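Local coordinates for protein URE2 (Lodderomyces elongisporus NRRL YB-4239, PDB 4EXJ) that is of unknown function but belongs to the glutathione S-transferase superfamily and may act in transcription regulation, as Ure2 proteins do, at residues Y105-A118 / Y134-M146. Numbering follows the deposited sequence. Where two conformers were deposited one is given.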
ATOM      1  N   TYR B 105      -2.293   4.630   1.934  1.00 20.92           N
ATOM      2  CA  TYR B 105      -1.935   4.740   3.346  1.00 22.34           C
ATOM      3  C   TYR B 105      -2.628   3.651   4.189  1.00 19.78           C
ATOM      4  O   TYR B 105      -1.989   2.986   5.050  1.00 20.86           O
ATOM      5  CB  TYR B 105      -2.320   6.146   3.860  1.00 21.43           C
ATOM      6  CG  TYR B 105      -1.934   6.317   5.314  1.00 19.84           C
ATOM      7  CD1 TYR B 105      -2.784   5.887   6.317  1.00 21.43           C
ATOM      8  CD2 TYR B 105      -0.709   6.872   5.672  1.00 22.27           C
ATOM      9  CE1 TYR B 105      -2.428   6.000   7.655  1.00 24.95           C
ATOM     10  CE2 TYR B 105      -0.340   7.000   7.011  1.00 20.46           C
ATOM     11  CZ  TYR B 105      -1.213   6.558   7.992  1.00 24.99           C
ATOM     12  OH  TYR B 105      -0.856   6.649   9.327  1.00 24.87           O
ATOM     13  N   GLN B 106      -3.922   3.448   3.952  1.00 19.66           N
ATOM     14  CA  GLN B 106      -4.664   2.452   4.747  1.00 20.17           C
ATOM     15  C   GLN B 106      -4.093   1.068   4.553  1.00 19.88           C
ATOM     16  O   GLN B 106      -3.931   0.305   5.504  1.00 22.01           O
ATOM     17  CB  GLN B 106      -6.172   2.497   4.473  1.00 21.67           C
ATOM     18  CG  GLN B 106      -7.039   1.747   5.476  1.00 21.12           C
ATOM     19  CD  GLN B 106      -7.042   0.240   5.286  1.00 20.84           C
ATOM     20  OE1 GLN B 106      -6.862  -0.261   4.162  1.00 21.71           O
ATOM     21  NE2 GLN B 106      -7.257  -0.493   6.372  1.00 21.36           N
ATOM     22  N   ALA B 107      -3.752   0.754   3.310  1.00 19.92           N
ATOM     23  CA  ALA B 107      -3.191  -0.544   3.006  1.00 23.03           C
ATOM     24  C   ALA B 107      -1.815  -0.750   3.636  1.00 24.21           C
ATOM     25  O   ALA B 107      -1.572  -1.798   4.232  1.00 25.15           O
ATOM     26  CB  ALA B 107      -3.114  -0.722   1.488  1.00 20.04           C
ATOM     27  N   THR B 108      -0.928   0.242   3.517  1.00 20.90           N
ATOM     28  CA  THR B 108       0.474   0.087   3.947  1.00 19.57           C
ATOM     29  C   THR B 108       0.644   0.322   5.431  1.00 25.32           C
ATOM     30  O   THR B 108       1.297  -0.446   6.126  1.00 31.44           O
ATOM     31  CB  THR B 108       1.413   1.020   3.153  1.00 24.77           C
ATOM     32  OG1 THR B 108       1.008   2.380   3.304  1.00 26.23           O
ATOM     33  CG2 THR B 108       1.359   0.702   1.650  1.00 23.39           C
ATOM     34  N   GLN B 109       0.064   1.401   5.920  1.00 22.24           N
ATOM     35  CA  GLN B 109       0.312   1.787   7.300  1.00 21.66           C
ATOM     36  C   GLN B 109      -0.686   1.216   8.303  1.00 27.32           C
ATOM     37  O   GLN B 109      -0.366   1.129   9.499  1.00 26.17           O
ATOM     38  CB  GLN B 109       0.339   3.311   7.436  1.00 22.27           C
ATOM     39  CG  GLN B 109       1.327   4.000   6.517  1.00 24.58           C
ATOM     40  CD  GLN B 109       2.703   3.363   6.549  1.00 30.95           C
ATOM     41  OE1 GLN B 109       3.339   3.265   7.609  1.00 29.75           O
ATOM     42  NE2 GLN B 109       3.181   2.935   5.380  1.00 32.71           N
ATOM     43  N   PHE B 110      -1.909   0.914   7.877  1.00 23.87           N
ATOM     44  CA  PHE B 110      -2.839   0.256   8.801  1.00 23.37           C
ATOM     45  C   PHE B 110      -2.782  -1.245   8.621  1.00 25.10           C
ATOM     46  O   PHE B 110      -2.251  -1.937   9.478  1.00 27.93           O
ATOM     47  CB  PHE B 110      -4.284   0.798   8.707  1.00 24.49           C
ATOM     48  CG  PHE B 110      -5.169   0.378   9.862  1.00 23.98           C
ATOM     49  CD1 PHE B 110      -5.571  -0.953  10.015  1.00 25.53           C
ATOM     50  CD2 PHE B 110      -5.590   1.317  10.789  1.00 26.93           C
ATOM     51  CE1 PHE B 110      -6.388  -1.339  11.095  1.00 27.04           C
ATOM     52  CE2 PHE B 110      -6.405   0.947  11.871  1.00 26.58           C
ATOM     53  CZ  PHE B 110      -6.801  -0.383  12.021  1.00 26.89           C
ATOM     54  N   GLN B 111      -3.288  -1.751   7.499  1.00 21.84           N
ATOM     55  CA  GLN B 111      -3.426  -3.196   7.386  1.00 22.45           C
ATOM     56  C   GLN B 111      -2.057  -3.897   7.415  1.00 24.95           C
ATOM     57  O   GLN B 111      -1.838  -4.827   8.217  1.00 27.24           O
ATOM     58  CB  GLN B 111      -4.198  -3.558   6.119  1.00 22.56           C
ATOM     59  CG  GLN B 111      -4.354  -5.087   5.926  1.00 22.88           C
ATOM     60  CD  GLN B 111      -5.210  -5.790   6.988  1.00 28.58           C
ATOM     61  OE1 GLN B 111      -4.827  -6.865   7.484  1.00 32.28           O
ATOM     62  NE2 GLN B 111      -6.371  -5.222   7.313  1.00 24.89           N
ATOM     63  N   SER B 112      -1.143  -3.467   6.548  1.00 26.02           N
ATOM     64  CA  SER B 112       0.129  -4.195   6.386  1.00 24.52           C
ATOM     65  C   SER B 112       1.028  -4.120   7.621  1.00 28.24           C
ATOM     66  O   SER B 112       1.650  -5.120   7.987  1.00 34.89           O
ATOM     67  CB  SER B 112       0.884  -3.676   5.166  1.00 26.04           C
ATOM     68  OG  SER B 112       0.326  -4.253   3.998  1.00 27.63           O
ATOM     69  N   GLN B 113       1.164  -2.941   8.199  1.00 26.57           N
ATOM     70  CA  GLN B 113       2.001  -2.704   9.373  1.00 26.66           C
ATOM     71  C   GLN B 113       1.484  -3.204  10.701  1.00 26.48           C
ATOM     72  O   GLN B 113       2.218  -3.261  11.624  1.00 29.18           O
ATOM     73  CB  GLN B 113       2.330  -1.227   9.544  1.00 30.64           C
ATOM     74  CG  GLN B 113       3.362  -0.681   8.614  1.00 39.74           C
ATOM     75  CD  GLN B 113       4.735  -1.146   8.944  1.00 38.53           C
ATOM     76  OE1 GLN B 113       5.276  -0.786   9.957  1.00 40.27           O
ATOM     77  NE2 GLN B 113       5.285  -1.983   8.109  1.00 33.27           N
ATOM     78  N   THR B 114       0.207  -3.476  10.808  1.00 26.55           N
ATOM     79  CA  THR B 114      -0.342  -3.860  12.075  1.00 25.21           C
ATOM     80  C   THR B 114      -1.001  -5.242  12.078  1.00 28.74           C
ATOM     81  O   THR B 114      -0.404  -6.183  12.498  1.00 26.17           O
ATOM     82  CB  THR B 114      -1.281  -2.755  12.632  1.00 25.53           C
ATOM     83  OG1 THR B 114      -2.470  -2.666  11.871  1.00 26.39           O
ATOM     84  CG2 THR B 114      -0.584  -1.428  12.617  1.00 28.08           C
ATOM     85  N   LEU B 115      -2.201  -5.346  11.541  1.00 25.45           N
ATOM     86  CA  LEU B 115      -2.914  -6.600  11.527  1.00 23.31           C
ATOM     87  C   LEU B 115      -2.197  -7.717  10.764  1.00 24.18           C
ATOM     88  O   LEU B 115      -2.143  -8.816  11.216  1.00 27.78           O
ATOM     89  CB  LEU B 115      -4.292  -6.414  10.912  1.00 24.25           C
ATOM     90  CG  LEU B 115      -5.246  -5.412  11.540  1.00 27.97           C
ATOM     91  CD1 LEU B 115      -6.547  -5.268  10.792  1.00 25.60           C
ATOM     92  CD2 LEU B 115      -5.521  -5.813  12.925  1.00 30.89           C
ATOM     93  N   THR B 116      -1.642  -7.431   9.604  1.00 24.19           N
ATOM     94  CA  THR B 116      -1.021  -8.539   8.855  1.00 23.65           C
ATOM     95  C   THR B 116       0.219  -9.054   9.570  1.00 23.98           C
ATOM     96  O   THR B 116       0.422 -10.262   9.636  1.00 26.96           O
ATOM     97  CB  THR B 116      -0.680  -8.116   7.448  1.00 26.71           C
ATOM     98  OG1 THR B 116      -1.906  -7.759   6.814  1.00 26.24           O
ATOM     99  CG2 THR B 116      -0.048  -9.281   6.693  1.00 27.09           C
ATOM    100  N   ILE B 117       1.027  -8.134  10.093  1.00 23.87           N
ATOM    101  CA  ILE B 117       2.248  -8.501  10.838  1.00 25.99           C
ATOM    102  C   ILE B 117       1.878  -9.287  12.081  1.00 31.26           C
ATOM    103  O   ILE B 117       2.478 -10.319  12.372  1.00 27.90           O
ATOM    104  CB  ILE B 117       3.045  -7.282  11.311  1.00 29.77           C
ATOM    105  CG1 ILE B 117       3.522  -6.449  10.128  1.00 38.04           C
ATOM    106  CG2 ILE B 117       4.237  -7.733  12.176  1.00 26.37           C
ATOM    107  CD1 ILE B 117       4.262  -7.252   9.145  1.00 35.37           C
ATOM    108  N   ALA B 118       0.904  -8.791  12.834  1.00 24.21           N
ATOM    109  CA  ALA B 118       0.463  -9.499  14.042  1.00 24.72           C
ATOM    110  C   ALA B 118       0.012 -10.929  13.735  1.00 26.05           C
ATOM    111  O   ALA B 118       0.456 -11.886  14.386  1.00 30.32           O
ATOM    112  CB  ALA B 118      -0.669  -8.735  14.741  1.00 26.88           C
ATOM    113  N   TYR B 134       6.365  -3.770  18.169  1.00 28.10           N
ATOM    114  CA  TYR B 134       6.474  -3.127  16.863  1.00 30.12           C
ATOM    115  C   TYR B 134       5.070  -2.749  16.418  1.00 26.72           C
ATOM    116  O   TYR B 134       4.810  -1.613  16.021  1.00 27.23           O
ATOM    117  CB  TYR B 134       7.122  -4.038  15.828  1.00 30.30           C
ATOM    118  CG  TYR B 134       7.251  -3.388  14.466  1.00 30.57           C
ATOM    119  CD1 TYR B 134       8.367  -2.620  14.148  1.00 31.15           C
ATOM    120  CD2 TYR B 134       6.260  -3.540  13.501  1.00 24.92           C
ATOM    121  CE1 TYR B 134       8.491  -2.016  12.912  1.00 33.75           C
ATOM    122  CE2 TYR B 134       6.371  -2.932  12.250  1.00 28.40           C
ATOM    123  CZ  TYR B 134       7.482  -2.170  11.971  1.00 29.51           C
ATOM    124  OH  TYR B 134       7.600  -1.576  10.746  1.00 34.38           O
ATOM    125  N   VAL B 135       4.170  -3.721  16.499  1.00 25.93           N
ATOM    126  CA  VAL B 135       2.766  -3.533  16.110  1.00 24.22           C
ATOM    127  C   VAL B 135       2.049  -2.488  16.949  1.00 26.66           C
ATOM    128  O   VAL B 135       1.291  -1.665  16.440  1.00 26.06           O
ATOM    129  CB  VAL B 135       2.014  -4.847  16.145  1.00 25.34           C
ATOM    130  CG1 VAL B 135       0.537  -4.626  15.884  1.00 29.54           C
ATOM    131  CG2 VAL B 135       2.607  -5.771  15.095  1.00 25.70           C
ATOM    132  N   LEU B 136       2.299  -2.508  18.244  1.00 26.21           N
ATOM    133  CA  LEU B 136       1.685  -1.513  19.108  1.00 26.54           C
ATOM    134  C   LEU B 136       2.124  -0.081  18.726  1.00 28.90           C
ATOM    135  O   LEU B 136       1.297   0.834  18.615  1.00 26.02           O
ATOM    136  CB  LEU B 136       2.032  -1.830  20.558  1.00 31.50           C
ATOM    137  CG  LEU B 136       1.182  -1.130  21.605  1.00 33.09           C
ATOM    138  CD1 LEU B 136      -0.333  -1.402  21.433  1.00 31.82           C
ATOM    139  CD2 LEU B 136       1.660  -1.588  22.990  1.00 43.94           C
ATOM    140  N   SER B 137       3.417   0.109  18.487  1.00 27.15           N
ATOM    141  CA  SER B 137       3.922   1.421  18.075  0.50 27.85           C
ATOM    142  C   SER B 137       3.354   1.806  16.712  1.00 28.80           C
ATOM    143  O   SER B 137       3.086   2.981  16.448  1.00 27.84           O
ATOM    144  CB  SER B 137       5.450   1.426  18.021  0.50 32.90           C
ATOM    145  OG  SER B 137       6.008   1.046  19.266  0.50 31.22           O
ATOM    146  N   SER B 138       3.179   0.809  15.841  1.00 27.26           N
ATOM    147  CA  SER B 138       2.580   1.088  14.523  1.00 25.67           C
ATOM    148  C   SER B 138       1.127   1.548  14.654  1.00 25.03           C
ATOM    149  O   SER B 138       0.673   2.420  13.913  1.00 26.03           O
ATOM    150  CB  SER B 138       2.673  -0.125  13.592  1.00 30.61           C
ATOM    151  OG  SER B 138       4.021  -0.375  13.254  1.00 34.32           O
ATOM    152  N   PHE B 139       0.382   0.962  15.591  1.00 23.41           N
ATOM    153  CA  PHE B 139      -0.995   1.390  15.813  1.00 21.05           C
ATOM    154  C   PHE B 139      -1.001   2.808  16.380  1.00 24.62           C
ATOM    155  O   PHE B 139      -1.822   3.626  16.020  1.00 22.44           O
ATOM    156  CB  PHE B 139      -1.679   0.497  16.852  1.00 22.36           C
ATOM    157  CG  PHE B 139      -2.325  -0.737  16.278  1.00 25.80           C
ATOM    158  CD1 PHE B 139      -3.243  -0.642  15.237  1.00 23.94           C
ATOM    159  CD2 PHE B 139      -2.072  -1.984  16.829  1.00 28.23           C
ATOM    160  CE1 PHE B 139      -3.865  -1.763  14.718  1.00 28.93           C
ATOM    161  CE2 PHE B 139      -2.683  -3.143  16.300  1.00 29.71           C
ATOM    162  CZ  PHE B 139      -3.574  -3.034  15.252  1.00 30.76           C
ATOM    163  N   GLU B 140      -0.102   3.063  17.314  1.00 27.29           N
ATOM    164  CA  GLU B 140      -0.002   4.396  17.899  1.00 27.92           C
ATOM    165  C   GLU B 140       0.192   5.463  16.817  1.00 28.26           C
ATOM    166  O   GLU B 140      -0.451   6.531  16.847  1.00 26.99           O
ATOM    167  CB  GLU B 140       1.149   4.427  18.895  1.00 32.01           C
ATOM    168  CG  GLU B 140       0.834   3.616  20.146  1.00 34.25           C
ATOM    169  CD  GLU B 140      -0.251   4.273  20.992  1.00 58.97           C
ATOM    170  OE1 GLU B 140      -0.663   5.408  20.660  1.00 63.44           O
ATOM    171  OE2 GLU B 140      -0.692   3.661  21.989  1.00 60.37           O
ATOM    172  N   LYS B 141       1.077   5.171  15.866  1.00 28.64           N
ATOM    173  CA  LYS B 141       1.338   6.093  14.756  1.00 28.99           C
ATOM    174  C   LYS B 141       0.134   6.266  13.853  1.00 28.40           C
ATOM    175  O   LYS B 141      -0.180   7.389  13.439  1.00 25.28           O
ATOM    176  CB  LYS B 141       2.499   5.602  13.887  1.00 29.75           C
ATOM    177  CG  LYS B 141       3.874   5.905  14.464  1.00 41.40           C
ATOM    178  CD  LYS B 141       4.983   5.271  13.629  1.00 55.24           C
ATOM    179  CE  LYS B 141       6.330   5.350  14.356  1.00 69.28           C
ATOM    180  NZ  LYS B 141       7.372   4.476  13.738  1.00 69.68           N
ATOM    181  N   VAL B 142      -0.498   5.150  13.484  1.00 22.53           N
ATOM    182  CA  VAL B 142      -1.635   5.229  12.580  1.00 20.45           C
ATOM    183  C   VAL B 142      -2.800   5.999  13.215  1.00 20.81           C
ATOM    184  O   VAL B 142      -3.455   6.788  12.550  1.00 23.09           O
ATOM    185  CB  VAL B 142      -2.042   3.816  12.001  1.00 22.97           C
ATOM    186  CG1 VAL B 142      -2.927   3.043  12.930  1.00 27.45           C
ATOM    187  CG2 VAL B 142      -2.719   3.958  10.634  1.00 30.58           C
ATOM    188  N   PHE B 143      -3.042   5.790  14.514  1.00 23.68           N
ATOM    189  CA  PHE B 143      -4.143   6.474  15.161  1.00 23.50           C
ATOM    190  C   PHE B 143      -3.862   7.966  15.329  1.00 21.72           C
ATOM    191  O   PHE B 143      -4.774   8.766  15.150  1.00 24.50           O
ATOM    192  CB  PHE B 143      -4.517   5.810  16.505  1.00 20.98           C
ATOM    193  CG  PHE B 143      -5.140   4.445  16.334  1.00 22.94           C
ATOM    194  CD1 PHE B 143      -6.108   4.242  15.367  1.00 27.66           C
ATOM    195  CD2 PHE B 143      -4.739   3.376  17.109  1.00 31.54           C
ATOM    196  CE1 PHE B 143      -6.683   2.991  15.182  1.00 35.37           C
ATOM    197  CE2 PHE B 143      -5.307   2.115  16.911  1.00 32.81           C
ATOM    198  CZ  PHE B 143      -6.282   1.944  15.955  1.00 28.26           C
ATOM    199  N   ALA B 144      -2.609   8.323  15.602  1.00 24.35           N
ATOM    200  CA  ALA B 144      -2.243   9.753  15.687  1.00 26.54           C
ATOM    201  C   ALA B 144      -2.532  10.437  14.353  1.00 27.59           C
ATOM    202  O   ALA B 144      -3.065  11.544  14.304  1.00 25.98           O
ATOM    203  CB  ALA B 144      -0.800   9.938  16.079  1.00 26.86           C
ATOM    204  N   PHE B 145      -2.183   9.754  13.268  1.00 23.15           N
ATOM    205  CA  PHE B 145      -2.412  10.275  11.933  1.00 26.91           C
ATOM    206  C   PHE B 145      -3.902  10.426  11.652  1.00 23.48           C
ATOM    207  O   PHE B 145      -4.352  11.447  11.132  1.00 23.86           O
ATOM    208  CB  PHE B 145      -1.801   9.329  10.899  1.00 24.00           C
ATOM    209  CG  PHE B 145      -2.115   9.707   9.487  1.00 25.09           C
ATOM    210  CD1 PHE B 145      -1.389  10.703   8.860  1.00 28.19           C
ATOM    211  CD2 PHE B 145      -3.132   9.081   8.794  1.00 25.24           C
ATOM    212  CE1 PHE B 145      -1.673  11.058   7.550  1.00 34.91           C
ATOM    213  CE2 PHE B 145      -3.436   9.438   7.503  1.00 26.63           C
ATOM    214  CZ  PHE B 145      -2.694  10.421   6.872  1.00 35.45           C
ATOM    215  N   MET B 146      -4.684   9.393  11.985  1.00 22.11           N
ATOM    216  CA  MET B 146      -6.101   9.415  11.693  1.00 22.55           C
ATOM    217  C   MET B 146      -6.778  10.512  12.512  1.00 23.08           C
ATOM    218  O   MET B 146      -7.688  11.185  12.031  1.00 26.20           O
ATOM    219  CB  MET B 146      -6.747   8.050  11.969  1.00 25.21           C
ATOM    220  CG  MET B 146      -6.248   6.966  11.001  1.00 22.81           C
ATOM    221  SD  MET B 146      -6.740   5.300  11.552  1.00 24.75           S
ATOM    222  CE  MET B 146      -8.485   5.297  11.281  1.00 26.62           C
TER
HETATM  223  O   HOH W   1       1.627   2.303  11.204  1.00 33.02           O
HETATM  224  O   HOH W   2       4.553   1.464  11.058  1.00 45.47           O
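Tyr105 and Phe145 lie ring on ring as an offset stack, centroids 4.0 Å apart and planes 25° from parallel. Both side chains leave their helices with CG anti to the backbone N and run antiparallel alongside one another, which carries the tyrosine OH over to the root of the phenylalanine, 3.2 Å from Phe145 CB. Gln109 CB covers the opposite face of the tyrosine ring, and Val142 CG2 approaches Tyr105 CE1 obliquely at 3.6 Å.

Just over a turn further along, Phe110 is a knob in a hole formed by Phe139, Val142, Phe143 and Met146. Val142 serves both rings: CG2 lies against the tyrosine and also reaches Phe110, while CG1 meets Phe110 CD2 at 3.8 Å. Phe139 turns its edge to the Phe110 face, planes 74° apart, and Met146 SD makes a Met-aromatic contact at the edge of the same ring.

Thr114 lies where the backbones come closest, its CA 5.1 Å from that of Val135. Its CB sits over the Phe139 face in a CH-pi contact, and CG2 packs on Ser138 CB. With chi1 at 70°, OG1 turns back to donate to Phe110 O, within a helix widened here by pi-type turns.

On the flank toward the second subunit, Tyr134 OH donates in plane to a lone pair of Gln113 OE1 (2.6 Å). That oxygen also accepts from a water bound to Ser138 OG, and a second water bridges Gln109 O and Ser138 O.

The two segments run roughly antiparallel; they lie on helices 93-120 and 129-149 of the all-helical C-terminal domain of the glutathione S-transferase fold. Helix 163-179 packs against Phe139 and Phe143, helix 193-203 against Met146, and Ile117 of the second subunit against Gln113 and Tyr134.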